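PDB 5M9N: tudor domain-containing protein 1 from Homo sapiens, which probably takes part in piRNA-guided repression of transposable elements in the male germline, binding arginine-methylated partners such as Piwi proteins through its Tudor domains. Local coordinates for residues E48-Q53 with V191-K196; D80-I85 with S109-L114. All coordinates share one frame; numbering follows the deposited sequence.

Contact 1 of 2, residues E48-Q53 with V191-K196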
ATOM      1  N   GLU A  48       7.346 -11.820   0.546  1.00 35.87           N
ATOM      2  CA  GLU A  48       7.546 -11.262   1.877  1.00 36.43           C
ATOM      3  C   GLU A  48       7.358  -9.756   1.913  1.00 35.04           C
ATOM      4  O   GLU A  48       7.614  -9.152   2.928  1.00 35.70           O
ATOM      5  CB  GLU A  48       8.978 -11.643   2.379  1.00 39.10           C
ATOM      6  CG  GLU A  48       9.056 -13.080   2.908  1.00 41.37           C
ATOM      7  CD  GLU A  48      10.337 -13.815   2.574  1.00 44.44           C
ATOM      8  OE1 GLU A  48      11.274 -13.204   2.003  1.00 48.86           O
ATOM      9  OE2 GLU A  48      10.422 -15.023   2.845  1.00 48.73           O
ATOM     10  N   ASP A  49       6.966  -9.131   0.808  1.00 33.15           N
ATOM     11  CA  ASP A  49       6.798  -7.692   0.757  1.00 31.99           C
ATOM     12  C   ASP A  49       5.724  -7.299  -0.260  1.00 29.79           C
ATOM     13  O   ASP A  49       5.991  -7.206  -1.430  1.00 29.74           O
ATOM     14  CB  ASP A  49       8.184  -7.031   0.457  1.00 33.73           C
ATOM     15  CG  ASP A  49       8.157  -5.554   0.507  1.00 34.60           C
ATOM     16  OD1 ASP A  49       7.164  -4.899   0.880  1.00 35.49           O
ATOM     17  OD2 ASP A  49       9.177  -4.971   0.111  1.00 39.01           O
ATOM     18  N   PHE A  50       4.480  -7.180   0.201  1.00 27.73           N
ATOM     19  CA  PHE A  50       3.353  -6.902  -0.670  1.00 26.39           C
ATOM     20  C   PHE A  50       2.268  -6.191   0.109  1.00 25.45           C
ATOM     21  O   PHE A  50       2.384  -6.072   1.314  1.00 24.96           O
ATOM     22  CB  PHE A  50       2.881  -8.147  -1.417  1.00 26.51           C
ATOM     23  CG  PHE A  50       2.169  -9.171  -0.561  1.00 26.47           C
ATOM     24  CD1 PHE A  50       2.875 -10.160   0.099  1.00 26.77           C
ATOM     25  CD2 PHE A  50       0.789  -9.166  -0.458  1.00 26.31           C
ATOM     26  CE1 PHE A  50       2.253 -11.118   0.896  1.00 26.98           C
ATOM     27  CE2 PHE A  50       0.157 -10.100   0.327  1.00 26.52           C
ATOM     28  CZ  PHE A  50       0.869 -11.093   0.983  1.00 27.03           C
ATOM     29  N   PHE A  51       1.225  -5.719  -0.603  1.00 24.94           N
ATOM     30  CA  PHE A  51       0.193  -4.855  -0.036  1.00 24.53           C
ATOM     31  C   PHE A  51      -1.171  -5.287  -0.481  1.00 25.42           C
ATOM     32  O   PHE A  51      -1.348  -5.539  -1.654  1.00 25.42           O
ATOM     33  CB  PHE A  51       0.354  -3.436  -0.513  1.00 24.07           C
ATOM     34  CG  PHE A  51       1.576  -2.784   0.036  1.00 23.58           C
ATOM     35  CD1 PHE A  51       2.751  -2.879  -0.623  1.00 23.55           C
ATOM     36  CD2 PHE A  51       1.514  -2.145   1.214  1.00 23.56           C
ATOM     37  CE1 PHE A  51       3.903  -2.263  -0.106  1.00 23.49           C
ATOM     38  CE2 PHE A  51       2.630  -1.500   1.744  1.00 23.54           C
ATOM     39  CZ  PHE A  51       3.812  -1.548   1.073  1.00 23.35           C
ATOM     40  N   CYS A  52      -2.103  -5.281   0.446  1.00 26.16           N
ATOM     41  CA  CYS A  52      -3.493  -5.668   0.142  1.00 27.25           C
ATOM     42  C   CYS A  52      -4.322  -4.453   0.497  1.00 27.25           C
ATOM     43  O   CYS A  52      -3.921  -3.620   1.319  1.00 26.08           O
ATOM     44  CB  CYS A  52      -3.902  -6.863   1.040  1.00 27.65           C
ATOM     45  SG  CYS A  52      -3.028  -8.360   0.575  1.00 29.42           S
ATOM     46  N   GLN A  53      -5.470  -4.337  -0.154  1.00 27.71           N
ATOM     47  CA  GLN A  53      -6.509  -3.455   0.283  1.00 28.56           C
ATOM     48  C   GLN A  53      -7.795  -4.275   0.515  1.00 30.06           C
ATOM     49  O   GLN A  53      -8.023  -5.267  -0.158  1.00 29.80           O
ATOM     50  CB  GLN A  53      -6.824  -2.423  -0.801  1.00 28.81           C
ATOM     51  CG  GLN A  53      -5.691  -1.549  -1.287  1.00 28.59           C
ATOM     52  CD  GLN A  53      -6.042  -0.812  -2.561  1.00 29.44           C
ATOM     53  OE1 GLN A  53      -6.537  -1.415  -3.516  1.00 30.70           O
ATOM     54  NE2 GLN A  53      -5.829   0.500  -2.580  1.00 29.09           N
ATOM     55  N   VAL A 191       0.166 -13.146   6.691  1.00 29.46           N
ATOM     56  CA  VAL A 191      -1.192 -13.524   6.204  1.00 29.63           C
ATOM     57  C   VAL A 191      -1.160 -14.788   5.370  1.00 30.48           C
ATOM     58  O   VAL A 191      -0.111 -15.170   4.831  1.00 30.60           O
ATOM     59  CB  VAL A 191      -1.833 -12.402   5.320  1.00 28.49           C
ATOM     60  CG1 VAL A 191      -2.133 -11.134   6.109  1.00 28.30           C
ATOM     61  CG2 VAL A 191      -1.014 -12.139   4.083  1.00 27.94           C
ATOM     62  N   GLU A 192      -2.314 -15.452   5.277  1.00 31.53           N
ATOM     63  CA  GLU A 192      -2.548 -16.438   4.234  1.00 32.07           C
ATOM     64  C   GLU A 192      -3.393 -15.768   3.194  1.00 31.30           C
ATOM     65  O   GLU A 192      -4.234 -14.938   3.536  1.00 31.50           O
ATOM     66  CB  GLU A 192      -3.322 -17.641   4.768  1.00 33.88           C
ATOM     67  CG  GLU A 192      -2.478 -18.699   5.429  1.00 35.59           C
ATOM     68  CD  GLU A 192      -3.318 -19.682   6.203  1.00 37.95           C
ATOM     69  OE1 GLU A 192      -4.547 -19.672   6.046  1.00 39.32           O
ATOM     70  OE2 GLU A 192      -2.756 -20.464   6.986  1.00 40.96           O
ATOM     71  N   LEU A 193      -3.169 -16.115   1.935  1.00 31.06           N
ATOM     72  CA  LEU A 193      -3.965 -15.626   0.819  1.00 31.10           C
ATOM     73  C   LEU A 193      -4.702 -16.819   0.225  1.00 32.55           C
ATOM     74  O   LEU A 193      -4.060 -17.751  -0.235  1.00 32.21           O
ATOM     75  CB  LEU A 193      -3.086 -15.046  -0.258  1.00 30.37           C
ATOM     76  CG  LEU A 193      -2.250 -13.795   0.080  1.00 29.22           C
ATOM     77  CD1 LEU A 193      -1.537 -13.352  -1.176  1.00 28.89           C
ATOM     78  CD2 LEU A 193      -3.132 -12.707   0.648  1.00 28.97           C
ATOM     79  N   ILE A 194      -6.034 -16.751   0.194  1.00 33.94           N
ATOM     80  CA  ILE A 194      -6.850 -17.915  -0.171  1.00 36.29           C
ATOM     81  C   ILE A 194      -7.863 -17.483  -1.209  1.00 36.75           C
ATOM     82  O   ILE A 194      -8.661 -16.593  -0.971  1.00 35.80           O
ATOM     83  CB  ILE A 194      -7.572 -18.496   1.058  1.00 37.68           C
ATOM     84  CG1 ILE A 194      -6.552 -18.893   2.141  1.00 38.40           C
ATOM     85  CG2 ILE A 194      -8.384 -19.739   0.692  1.00 38.87           C
ATOM     86  CD1 ILE A 194      -7.132 -18.919   3.536  1.00 39.47           C
ATOM     87  N   ASP A 195      -7.799 -18.105  -2.376  1.00 38.63           N
ATOM     88  CA  ASP A 195      -8.730 -17.811  -3.415  1.00 40.47           C
ATOM     89  C   ASP A 195      -9.862 -18.855  -3.250  1.00 42.40           C
ATOM     90  O   ASP A 195      -9.654 -20.044  -3.435  1.00 41.90           O
ATOM     91  CB  ASP A 195      -8.080 -17.883  -4.780  1.00 41.89           C
ATOM     92  CG  ASP A 195      -9.077 -17.615  -5.934  1.00 43.89           C
ATOM     93  OD1 ASP A 195     -10.260 -17.197  -5.679  1.00 45.43           O
ATOM     94  OD2 ASP A 195      -8.676 -17.867  -7.090  1.00 45.10           O
ATOM     95  N   LYS A 196     -11.010 -18.362  -2.832  1.00 44.22           N
ATOM     96  CA  LYS A 196     -12.194 -19.184  -2.599  1.00 47.09           C
ATOM     97  C   LYS A 196     -13.110 -19.320  -3.834  1.00 50.39           C
ATOM     98  O   LYS A 196     -14.244 -19.844  -3.729  1.00 51.83           O
ATOM     99  CB  LYS A 196     -12.939 -18.613  -1.407  1.00 46.83           C
ATOM    100  CG  LYS A 196     -12.147 -18.769  -0.121  1.00 46.42           C
ATOM    101  CD  LYS A 196     -12.966 -18.342   1.079  1.00 47.45           C
ATOM    102  CE  LYS A 196     -12.324 -18.839   2.356  1.00 48.55           C
ATOM    103  NZ  LYS A 196     -12.909 -18.154   3.545  1.00 49.85           N
TER

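Contact 2 of 2, residues D80-I85 with S109-L114. With EDO (1,2-ethanediol), chain D.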
ATOM      1  N   ASP A  80       8.512  26.411  -2.287  1.00 71.21           N
ATOM      2  CA  ASP A  80       9.090  26.394  -0.936  1.00 68.89           C
ATOM      3  C   ASP A  80       8.465  25.309  -0.021  1.00 62.75           C
ATOM      4  O   ASP A  80       8.666  25.349   1.194  1.00 64.78           O
ATOM      5  CB  ASP A  80       9.047  27.803  -0.281  1.00 71.84           C
ATOM      6  CG  ASP A  80      10.320  28.132   0.552  1.00 75.97           C
ATOM      7  OD1 ASP A  80      10.884  27.227   1.228  1.00 78.28           O
ATOM      8  OD2 ASP A  80      10.758  29.316   0.527  1.00 76.72           O
ATOM      9  N   PHE A  81       7.743  24.327  -0.586  1.00 56.03           N
ATOM     10  CA  PHE A  81       7.303  23.153   0.202  1.00 48.79           C
ATOM     11  C   PHE A  81       8.395  22.076   0.172  1.00 46.33           C
ATOM     12  O   PHE A  81       8.760  21.538  -0.869  1.00 46.16           O
ATOM     13  CB  PHE A  81       5.927  22.622  -0.227  1.00 46.99           C
ATOM     14  CG  PHE A  81       5.430  21.485   0.632  1.00 44.84           C
ATOM     15  CD1 PHE A  81       5.370  21.613   2.030  1.00 44.34           C
ATOM     16  CD2 PHE A  81       5.060  20.257   0.053  1.00 43.14           C
ATOM     17  CE1 PHE A  81       4.925  20.546   2.837  1.00 43.66           C
ATOM     18  CE2 PHE A  81       4.621  19.204   0.860  1.00 42.19           C
ATOM     19  CZ  PHE A  81       4.545  19.352   2.243  1.00 42.52           C
ATOM     20  N   TYR A  82       8.945  21.830   1.347  1.00 43.51           N
ATOM     21  CA  TYR A  82       9.996  20.905   1.553  1.00 41.97           C
ATOM     22  C   TYR A  82       9.592  20.108   2.763  1.00 40.50           C
ATOM     23  O   TYR A  82      10.004  20.423   3.890  1.00 41.66           O
ATOM     24  CB  TYR A  82      11.348  21.623   1.797  1.00 43.32           C
ATOM     25  CG  TYR A  82      11.913  22.267   0.565  1.00 44.29           C
ATOM     26  CD1 TYR A  82      12.739  21.560  -0.305  1.00 44.87           C
ATOM     27  CD2 TYR A  82      11.644  23.604   0.278  1.00 46.44           C
ATOM     28  CE1 TYR A  82      13.247  22.167  -1.454  1.00 46.38           C
ATOM     29  CE2 TYR A  82      12.155  24.227  -0.860  1.00 48.11           C
ATOM     30  CZ  TYR A  82      12.948  23.506  -1.725  1.00 48.16           C
ATOM     31  OH  TYR A  82      13.449  24.139  -2.845  1.00 50.46           O
ATOM     32  N   PRO A  83       8.826  19.012   2.541  1.00 37.95           N
ATOM     33  CA  PRO A  83       8.503  18.120   3.646  1.00 36.83           C
ATOM     34  C   PRO A  83       9.718  17.392   4.206  1.00 36.34           C
ATOM     35  O   PRO A  83      10.714  17.199   3.486  1.00 35.91           O
ATOM     36  CB  PRO A  83       7.505  17.152   3.008  1.00 35.82           C
ATOM     37  CG  PRO A  83       7.867  17.117   1.568  1.00 35.80           C
ATOM     38  CD  PRO A  83       8.237  18.552   1.276  1.00 36.56           C
ATOM     39  N   ALA A  84       9.626  16.991   5.472  1.00 36.23           N
ATOM     40  CA  ALA A  84      10.656  16.242   6.128  1.00 37.06           C
ATOM     41  C   ALA A  84      10.484  14.800   5.818  1.00 37.13           C
ATOM     42  O   ALA A  84       9.351  14.373   5.449  1.00 35.51           O
ATOM     43  CB  ALA A  84      10.629  16.454   7.649  1.00 37.96           C
ATOM     44  N   ILE A  85      11.585  14.038   5.994  1.00 36.79           N
ATOM     45  CA  ILE A  85      11.584  12.593   5.829  1.00 37.71           C
ATOM     46  C   ILE A  85      10.591  12.042   6.811  1.00 35.99           C
ATOM     47  O   ILE A  85      10.591  12.427   7.947  1.00 36.26           O
ATOM     48  CB  ILE A  85      12.962  11.905   6.012  1.00 40.06           C
ATOM     49  CG1 ILE A  85      14.009  12.463   5.025  1.00 41.48           C
ATOM     50  CG2 ILE A  85      12.833  10.378   5.904  1.00 40.24           C
ATOM     51  CD1 ILE A  85      13.518  12.683   3.617  1.00 40.97           C
ATOM     52  N   SER A 109      16.963  14.257  -4.981  1.00 31.63           N
ATOM     53  CA  SER A 109      17.876  15.371  -5.283  1.00 33.30           C
ATOM     54  C   SER A 109      17.394  16.519  -4.405  1.00 33.80           C
ATOM     55  O   SER A 109      16.506  16.368  -3.546  1.00 32.66           O
ATOM     56  CB  SER A 109      17.753  15.742  -6.790  1.00 34.07           C
ATOM     57  OG  SER A 109      16.390  16.121  -7.127  1.00 33.75           O
ATOM     58  N   GLU A 110      17.881  17.708  -4.694  1.00 35.61           N
ATOM     59  CA  GLU A 110      17.411  18.882  -3.991  1.00 36.62           C
ATOM     60  C   GLU A 110      15.987  19.202  -4.321  1.00 35.77           C
ATOM     61  O   GLU A 110      15.358  19.842  -3.515  1.00 35.81           O
ATOM     62  CB  GLU A 110      18.277  20.108  -4.305  1.00 38.72           C
ATOM     63  CG  GLU A 110      19.743  19.907  -3.942  1.00 40.75           C
ATOM     64  CD  GLU A 110      20.030  20.068  -2.464  1.00 42.88           C
ATOM     65  OE1 GLU A 110      19.097  20.099  -1.648  1.00 43.97           O
ATOM     66  OE2 GLU A 110      21.230  20.239  -2.102  1.00 48.21           O
ATOM     67  N   GLU A 111      15.522  18.841  -5.515  1.00 35.54           N
ATOM     68  CA  GLU A 111      14.181  19.178  -5.981  1.00 35.98           C
ATOM     69  C   GLU A 111      13.218  17.979  -6.264  1.00 33.65           C
ATOM     70  O   GLU A 111      12.175  18.177  -6.849  1.00 33.20           O
ATOM     71  CB  GLU A 111      14.329  20.060  -7.237  1.00 38.88           C
ATOM     72  CG  GLU A 111      15.354  21.237  -7.069  1.00 42.49           C
ATOM     73  CD  GLU A 111      14.966  22.276  -5.985  1.00 45.10           C
ATOM     74  OE1 GLU A 111      13.781  22.299  -5.544  1.00 47.51           O
ATOM     75  OE2 GLU A 111      15.847  23.107  -5.567  1.00 49.52           O
ATOM     76  N   SER A 112      13.528  16.783  -5.770  1.00 31.86           N
ATOM     77  CA  SER A 112      12.765  15.579  -6.094  1.00 30.32           C
ATOM     78  C   SER A 112      12.775  14.639  -4.896  1.00 28.98           C
ATOM     79  O   SER A 112      13.710  14.665  -4.103  1.00 28.54           O
ATOM     80  CB  SER A 112      13.291  14.912  -7.381  1.00 30.52           C
ATOM     81  OG  SER A 112      14.585  14.383  -7.214  1.00 30.71           O
ATOM     82  N   VAL A 113      11.681  13.899  -4.697  1.00 27.13           N
ATOM     83  CA  VAL A 113      11.526  13.070  -3.498  1.00 26.33           C
ATOM     84  C   VAL A 113      11.018  11.676  -3.855  1.00 25.51           C
ATOM     85  O   VAL A 113      10.133  11.571  -4.703  1.00 25.67           O
ATOM     86  CB  VAL A 113      10.552  13.757  -2.551  1.00 26.27           C
ATOM     87  CG1 VAL A 113      10.306  12.984  -1.278  1.00 26.28           C
ATOM     88  CG2 VAL A 113      11.042  15.114  -2.156  1.00 26.87           C
ATOM     89  N   LEU A 114      11.521  10.644  -3.179  1.00 25.03           N
ATOM     90  CA  LEU A 114      10.977   9.276  -3.273  1.00 24.62           C
ATOM     91  C   LEU A 114       9.765   9.233  -2.354  1.00 23.86           C
ATOM     92  O   LEU A 114       9.891   9.590  -1.193  1.00 23.64           O
ATOM     93  CB  LEU A 114      12.020   8.278  -2.858  1.00 24.98           C
ATOM     94  CG  LEU A 114      11.564   6.837  -2.833  1.00 24.74           C
ATOM     95  CD1 LEU A 114      11.235   6.358  -4.230  1.00 24.87           C
ATOM     96  CD2 LEU A 114      12.638   5.985  -2.200  1.00 25.02           C
TER
HETATM   97  C1  EDO D 701       9.946  23.576  -4.006  1.00 64.36           C
HETATM   98  O1  EDO D 701       8.654  23.833  -3.451  1.00 66.09           O
HETATM   99  C2  EDO D 701      10.108  24.302  -5.330  1.00 64.57           C
HETATM  100  O2  EDO D 701       8.948  24.078  -6.132  1.00 65.94           O

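Contact 1 of 2, residues E48-Q53 with V191-K196
F50 reaches from its strand towards V191 and L193, and the contact is made by the far end of its ring. CB points at the opposite strand, and CG lies between the backbone N and the carbonyl carbon (chi1 72°), sending the ring inward. The ring first meets L193, whose CD1 lies 4.0 Å from F50 CE2. At the tip, F50 CZ comes within 3.8 Å of V191 CG2 and 3.9 Å of L193 CD1, both methyls approaching the ring obliquely. Strands 49-53 and 191-195 are not neighbours: their axes come no closer than 10.9 Å and cross at 62°, and each instead pairs with strand 146-150. With strands 36-44 and 177-184 they close a five-stranded barrel, consistent with the staphylococcal nuclease-like (OB-fold) half of an extended Tudor domain, and the contact crosses its interior. A phenylalanine is long enough to span much of that gap, while branched V191 and L193 offer methyls to receive it. L193 forks between two partners, its CD1 at the ring and its CD2 4.3 Å from C52 SG, whose short side chain suits a buried place beside the leucine. V41, I44 and C148 pack against F50, and V179 touches both C52 and V191.

Contact 2 of 2, residues D80-I85 with S109-L114
Y82 lays its phenol end beside the turn at E110 and E111. Its OH comes 3.3 Å from E111 OE1, with the carboxylate plane turned 66° from the ring. The ring edge meets the backbone as well: E110 O lies in the ring plane, 3.8 Å from Y82 CE1. A 1,2-ethanediol molecule, probably from the crystallisation liquor, places its C1 3.8 Å from Y82 CZ, while its O1 receives a weak hydrogen bond from F81 N (3.0 Å). E111 reaches the phenol through a chain bent at chi2 (-63°), which turns the carboxylate back towards Y82. Behind it, S109 OG accepts from E111 N (3.3 Å, 142°) in an ST turn, a task suited to serine, whose short side chain keeps the hydroxyl close to the backbone; this turn links strands 99-109 and 112-117 of the Tudor barrel as a beta hairpin. Farther out, L128 touches Y82 and E111, Y107 packs against Y82 and its OH hydrogen-bonds to P83 O, and P83 CD sits over the F81 ring. Tyrosine and glutamate suit this exposed surface because their polar ends can also meet water, and any interaction between them would compete with solvent.

After strand 36-44 the chain lays down 48-53, the opening side of contact 1, and then runs along helix 58-73 into the Tudor barrel. There 80-85 meets 109-114, so contact 2 closes a short loop of 23 intervening residues, which includes strand 88-92 and most of strand 99-109. The chain then returns through strand 146-150 to 191-196, where contact 1 closes a loop of 137 residues; contact 2 is nested inside it. Contact 1 lies inside the barrel that resembles the nuclease fold, while contact 2 lies on the surface of the Tudor barrel. Their centres lie about 32 Å apart on opposite sides of the chain's centre, while the C72-C132 disulfide joins the end of the intervening helix to the Tudor sheet.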